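Local coordinates for protein scyllo-inositol 2-dehydrogenase (NADP(+)) IolW (Bacillus subtilis subsp. subtilis, PDB 3GDO) that catalyses the reversible, NADPH-dependent reduction of scyllo-inosose to scyllo-inositol, as a member of the Gfo/Idh/MocA oxidoreductase family, at residues A336-S339 with T345-L348; N147-S152 with D184-L189. All coordinates share one frame; numbering follows the deposited sequence.

Interaction 1: A336-S339 with T345-L348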
loop_
_atom_site.group_PDB
_atom_site.type_symbol
_atom_site.label_atom_id
_atom_site.label_comp_id
_atom_site.label_asym_id
_atom_site.label_seq_id
_atom_site.Cartn_x
_atom_site.Cartn_y
_atom_site.Cartn_z
ATOM N N ALA B 336 -9.904 -14.139 -4.045
ATOM C CA ALA B 336 -8.806 -13.330 -4.628
ATOM C C ALA B 336 -8.416 -13.830 -6.011
ATOM O O ALA B 336 -8.227 -13.027 -6.925
ATOM C CB ALA B 336 -7.569 -13.361 -3.716
ATOM N N MET B 337 -8.278 -15.148 -6.157
ATOM C CA MET B 337 -7.847 -15.742 -7.439
ATOM C C MET B 337 -8.907 -15.495 -8.485
ATOM O O MET B 337 -8.620 -15.131 -9.634
ATOM C CB MET B 337 -7.532 -17.227 -7.263
ATOM C CG MET B 337 -6.374 -17.493 -6.245
ATOM S SD MET B 337 -5.981 -19.249 -5.853
ATOM C CE MET B 337 -5.495 -19.824 -7.457
ATOM N N GLU B 338 -10.151 -15.644 -8.045
ATOM C CA GLU B 338 -11.319 -15.428 -8.884
ATOM C C GLU B 338 -11.480 -13.933 -9.244
ATOM O O GLU B 338 -11.739 -13.579 -10.420
ATOM C CB GLU B 338 -12.562 -15.999 -8.170
ATOM C CG GLU B 338 -13.835 -16.026 -8.984
ATOM C CD GLU B 338 -13.797 -17.042 -10.119
ATOM O OE1 GLU B 338 -12.906 -17.934 -10.118
ATOM O OE2 GLU B 338 -14.677 -16.957 -11.008
ATOM N N SER B 339 -11.254 -13.055 -8.262
ATOM C CA SER B 339 -11.251 -11.607 -8.523
ATOM C C SER B 339 -10.237 -11.253 -9.612
ATOM O O SER B 339 -10.551 -10.552 -10.584
ATOM C CB SER B 339 -10.971 -10.821 -7.235
ATOM O OG SER B 339 -10.772 -9.429 -7.541
ATOM N N THR B 345 -14.631 -7.274 -8.599
ATOM C CA THR B 345 -14.762 -7.532 -7.170
ATOM C C THR B 345 -15.628 -8.787 -6.959
ATOM O O THR B 345 -16.648 -8.965 -7.637
ATOM C CB THR B 345 -15.324 -6.308 -6.501
ATOM O OG1 THR B 345 -14.341 -5.261 -6.640
ATOM C CG2 THR B 345 -15.613 -6.553 -5.036
ATOM N N ILE B 346 -15.170 -9.691 -6.096
ATOM C CA ILE B 346 -15.944 -10.897 -5.743
ATOM C C ILE B 346 -16.569 -10.675 -4.384
ATOM O O ILE B 346 -15.859 -10.556 -3.369
ATOM C CB ILE B 346 -15.066 -12.174 -5.718
ATOM C CG1 ILE B 346 -14.432 -12.411 -7.076
ATOM C CG2 ILE B 346 -15.891 -13.458 -5.346
ATOM C CD1 ILE B 346 -15.380 -12.369 -8.230
ATOM N N MET B 347 -17.900 -10.596 -4.363
ATOM C CA MET B 347 -18.643 -10.431 -3.110
ATOM C C MET B 347 -18.842 -11.781 -2.399
ATOM O O MET B 347 -18.858 -12.813 -3.052
ATOM C CB MET B 347 -19.976 -9.711 -3.370
ATOM C CG MET B 347 -20.201 -8.539 -2.414
ATOM S SD MET B 347 -20.842 -7.029 -3.203
ATOM C CE MET B 347 -20.689 -5.883 -1.818
ATOM N N LEU B 348 -18.971 -11.769 -1.070
ATOM C CA LEU B 348 -19.057 -13.012 -0.266
ATOM C C LEU B 348 -20.255 -13.070 0.663
ATOM O O LEU B 348 -20.422 -12.182 1.500
ATOM C CB LEU B 348 -17.821 -13.163 0.620
ATOM C CG LEU B 348 -16.402 -13.056 0.081
ATOM C CD1 LEU B 348 -15.458 -13.281 1.239
ATOM C CD2 LEU B 348 -16.177 -14.073 -1.019
#
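Ser339 and Ile346 mark the closest pass of the two backbones, their CA atoms 5.5 Å apart where the last turns of helix 323-342 meet the short strand 346-347 that follows it in the chain. No hydrogen bond joins the segments; the 149 Å² they bury comes mainly from one aliphatic side chain laid against the helix backbone. That side chain is Ile346, whose CA-CB bond points at the helix. Its CG1 lies 3.5 Å from Ser339 N and 3.8 Å from Ser339 CB, so the methylene rests on the backbone between Glu338 and Ser339. With CG1 anti to its own carbonyl carbon (chi1 -60°), the longer branch runs along the helix surface and brings CD1 to 4.0 Å from Glu338 CG. The two side chains cross at about a right angle, and the glutamate touches through its methylene part; a bend at chi2 (70°) turns the carboxylate away from the strand. The hydroxyl of Ser339 is engaged elsewhere: OG is hydrogen-bonded to Arg344 O and Ala198 N, which ties the helix end both to the turn after it and to strand 195-201. Replacing Ile346 with an alanine would probably open a gap beside the Glu338-Ser339 backbone and leave Glu338 CG without its apolar neighbour. Ile346 also touches Ala335 of helix 323-342, one turn before Ser339, and pairs through its backbone with Val196, while Ala336 packs on Val196 and Ala198. The helix end thus lies against an edge of the mixed sheet, where strand 346-347 runs antiparallel beside strand 195-201.

Interaction 2: N147-S152 with D184-L189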
loop_
_atom_site.group_PDB
_atom_site.type_symbol
_atom_site.label_atom_id
_atom_site.label_comp_id
_atom_site.label_asym_id
_atom_site.label_seq_id
_atom_site.Cartn_x
_atom_site.Cartn_y
_atom_site.Cartn_z
ATOM N N ASN B 147 -9.623 2.210 10.646
ATOM C CA ASN B 147 -10.272 2.475 9.361
ATOM C C ASN B 147 -9.465 1.925 8.174
ATOM O O ASN B 147 -10.006 1.691 7.104
ATOM C CB ASN B 147 -10.582 3.980 9.199
ATOM C CG ASN B 147 -9.331 4.846 9.179
ATOM O OD1 ASN B 147 -8.528 4.787 8.230
ATOM N ND2 ASN B 147 -9.157 5.655 10.207
ATOM N N THR B 148 -8.165 1.742 8.378
ATOM C CA THR B 148 -7.275 1.267 7.319
ATOM C C THR B 148 -6.248 0.331 7.940
ATOM O O THR B 148 -5.589 0.675 8.968
ATOM C CB THR B 148 -6.530 2.449 6.613
ATOM O OG1 THR B 148 -7.470 3.390 6.117
ATOM C CG2 THR B 148 -5.724 1.970 5.424
ATOM N N TYR B 149 -6.045 -0.816 7.287
ATOM C CA TYR B 149 -5.179 -1.880 7.845
ATOM C C TYR B 149 -4.388 -2.465 6.694
ATOM O O TYR B 149 -4.935 -3.202 5.844
ATOM C CB TYR B 149 -6.056 -2.967 8.535
ATOM C CG TYR B 149 -5.261 -4.116 9.143
ATOM C CD1 TYR B 149 -4.684 -4.007 10.419
ATOM C CD2 TYR B 149 -5.114 -5.332 8.461
ATOM C CE1 TYR B 149 -3.956 -5.071 10.982
ATOM C CE2 TYR B 149 -4.418 -6.408 9.017
ATOM C CZ TYR B 149 -3.830 -6.273 10.261
ATOM O OH TYR B 149 -3.129 -7.334 10.769
ATOM N N GLN B 150 -3.121 -2.090 6.613
ATOM C CA GLN B 150 -2.325 -2.372 5.396
ATOM C C GLN B 150 -1.122 -3.158 5.794
ATOM O O GLN B 150 -0.347 -2.724 6.669
ATOM C CB GLN B 150 -1.850 -1.081 4.712
ATOM C CG GLN B 150 -2.966 -0.297 4.073
ATOM C CD GLN B 150 -2.491 1.038 3.473
ATOM O OE1 GLN B 150 -1.439 1.579 3.864
ATOM N NE2 GLN B 150 -3.288 1.588 2.540
ATOM N N VAL B 151 -0.976 -4.324 5.184
ATOM C CA VAL B 151 0.096 -5.248 5.590
ATOM C C VAL B 151 0.874 -5.636 4.353
ATOM O O VAL B 151 0.268 -5.998 3.312
ATOM C CB VAL B 151 -0.470 -6.540 6.308
ATOM C CG1 VAL B 151 0.654 -7.358 6.867
ATOM C CG2 VAL B 151 -1.430 -6.125 7.426
ATOM N N SER B 152 2.193 -5.528 4.419
ATOM C CA SER B 152 2.986 -6.038 3.274
ATOM C C SER B 152 3.929 -7.139 3.634
ATOM O O SER B 152 4.452 -7.200 4.749
ATOM C CB SER B 152 3.713 -4.932 2.507
ATOM O OG SER B 152 4.852 -4.498 3.182
ATOM N N ASP B 184 -4.980 -14.609 7.677
ATOM C CA ASP B 184 -5.468 -15.216 8.922
ATOM C C ASP B 184 -5.515 -14.156 10.015
ATOM O O ASP B 184 -6.493 -14.073 10.814
ATOM C CB ASP B 184 -4.571 -16.399 9.365
ATOM C CG ASP B 184 -4.995 -16.992 10.733
ATOM O OD1 ASP B 184 -6.046 -17.667 10.786
ATOM O OD2 ASP B 184 -4.279 -16.787 11.768
ATOM N N GLN B 185 -4.463 -13.339 10.054
ATOM C CA GLN B 185 -4.360 -12.287 11.061
ATOM C C GLN B 185 -5.524 -11.318 10.903
ATOM O O GLN B 185 -6.177 -10.932 11.890
ATOM C CB GLN B 185 -3.044 -11.547 10.905
ATOM C CG GLN B 185 -1.852 -12.354 11.413
ATOM C CD GLN B 185 -0.522 -11.602 11.341
ATOM O OE1 GLN B 185 -0.377 -10.632 10.608
ATOM N NE2 GLN B 185 0.445 -12.050 12.118
ATOM N N THR B 186 -5.794 -10.957 9.647
ATOM C CA THR B 186 -6.864 -10.008 9.324
ATOM C C THR B 186 -8.227 -10.567 9.703
ATOM O O THR B 186 -9.068 -9.830 10.269
ATOM C CB THR B 186 -6.880 -9.603 7.824
ATOM O OG1 THR B 186 -5.547 -9.237 7.413
ATOM C CG2 THR B 186 -7.811 -8.449 7.605
ATOM N N LEU B 187 -8.468 -11.840 9.358
ATOM C CA LEU B 187 -9.736 -12.510 9.713
ATOM C C LEU B 187 -9.843 -12.582 11.235
ATOM O O LEU B 187 -10.903 -12.344 11.793
ATOM C CB LEU B 187 -9.799 -13.889 9.112
ATOM C CG LEU B 187 -9.827 -13.914 7.570
ATOM C CD1 LEU B 187 -10.017 -15.326 7.115
ATOM C CD2 LEU B 187 -10.843 -12.995 6.976
ATOM N N HIS B 188 -8.720 -12.835 11.890
ATOM C CA HIS B 188 -8.689 -12.959 13.341
ATOM C C HIS B 188 -9.133 -11.660 13.964
ATOM O O HIS B 188 -9.907 -11.653 14.929
ATOM C CB HIS B 188 -7.292 -13.346 13.850
ATOM C CG HIS B 188 -7.241 -13.658 15.317
ATOM N ND1 HIS B 188 -7.989 -14.670 15.894
ATOM C CD2 HIS B 188 -6.536 -13.090 16.324
ATOM C CE1 HIS B 188 -7.720 -14.728 17.189
ATOM N NE2 HIS B 188 -6.848 -13.779 17.475
ATOM N N LEU B 189 -8.641 -10.551 13.424
ATOM C CA LEU B 189 -8.959 -9.244 13.997
ATOM C C LEU B 189 -10.370 -8.758 13.690
ATOM O O LEU B 189 -10.978 -8.174 14.542
ATOM C CB LEU B 189 -7.950 -8.171 13.577
ATOM C CG LEU B 189 -6.500 -8.160 14.048
ATOM C CD1 LEU B 189 -5.837 -6.951 13.417
ATOM C CD2 LEU B 189 -6.378 -8.096 15.574
HETATM O O HOH W 1 -2.165 -9.197 8.769
#
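Tyr149 and Thr186 stand nearest across this contact, CA to CA 8.4 Å, with strand 147-152 and helix 184-189 running nearly antiparallel at 159° and their axes approaching to 10.8 Å. Tyr149 spans that gap and supplies most of the strand's share of the contact. Its ring is carried toward the helix by CG standing anti to the backbone N (chi1 180°), and it enters between Thr186 and Leu189. Thr186 OG1 meets the ring at its edge, near the ring plane, 3.4 Å from Tyr149 CE2; no hydrogen bond is made here, and the hydroxyl is hydrogen-bonded to Ile182 O, one turn earlier in the helix. Leu189 approaches at the CE1 side of the phenol with a single methyl, CD1 lying 3.6 Å from Tyr149 CE1, and its side chain crosses that of the tyrosine at about a right angle. At the far end of the ring one water links the segments: Tyr149 OH donates to it over 2.9 Å, and it donates in turn to Gln185 OE1, also at 2.9 Å. Gln185 OE1 is also hydrogen-bonded to Tyr239 OH, and Gln185 NE2 is bonded to Arg125 O, so both polar atoms of the amide are bonded, which is consistent with a well-oriented acceptor for the water. Phe190 adds an edge-to-face contact to the Tyr149 ring. Toward the N-terminal end of the strand, Asn147 and Thr148 both face His242 in a classic beta bulge. A helix laid nearly antiparallel on one face of a largely antiparallel sheet is the alpha/beta packing of the C-terminal domain of Gfo/Idh/MocA oxidoreductases.

How the interactions relate
Both contacts belong to the C-terminal alpha/beta domain and reach the same mixed sheet. Their centres are about 17 Å apart and their nearest atoms about 7 Å, so they do not touch. Interaction 2 closes in the chain before interaction 1 opens. It joins the central strand 146-152 to helix 174-190, whereas interaction 1 joins helix 323-342 to strand 346-347 at the edge of the sheet as counted within this chain; strands 222-228, 212-219 and 195-201 lie between. The two helices also meet directly, since Ala336 and Met337 pack on Leu175 and Met337 on Tyr176. Together the contacts seat neighbouring helices on the sheet, from its middle to its edge.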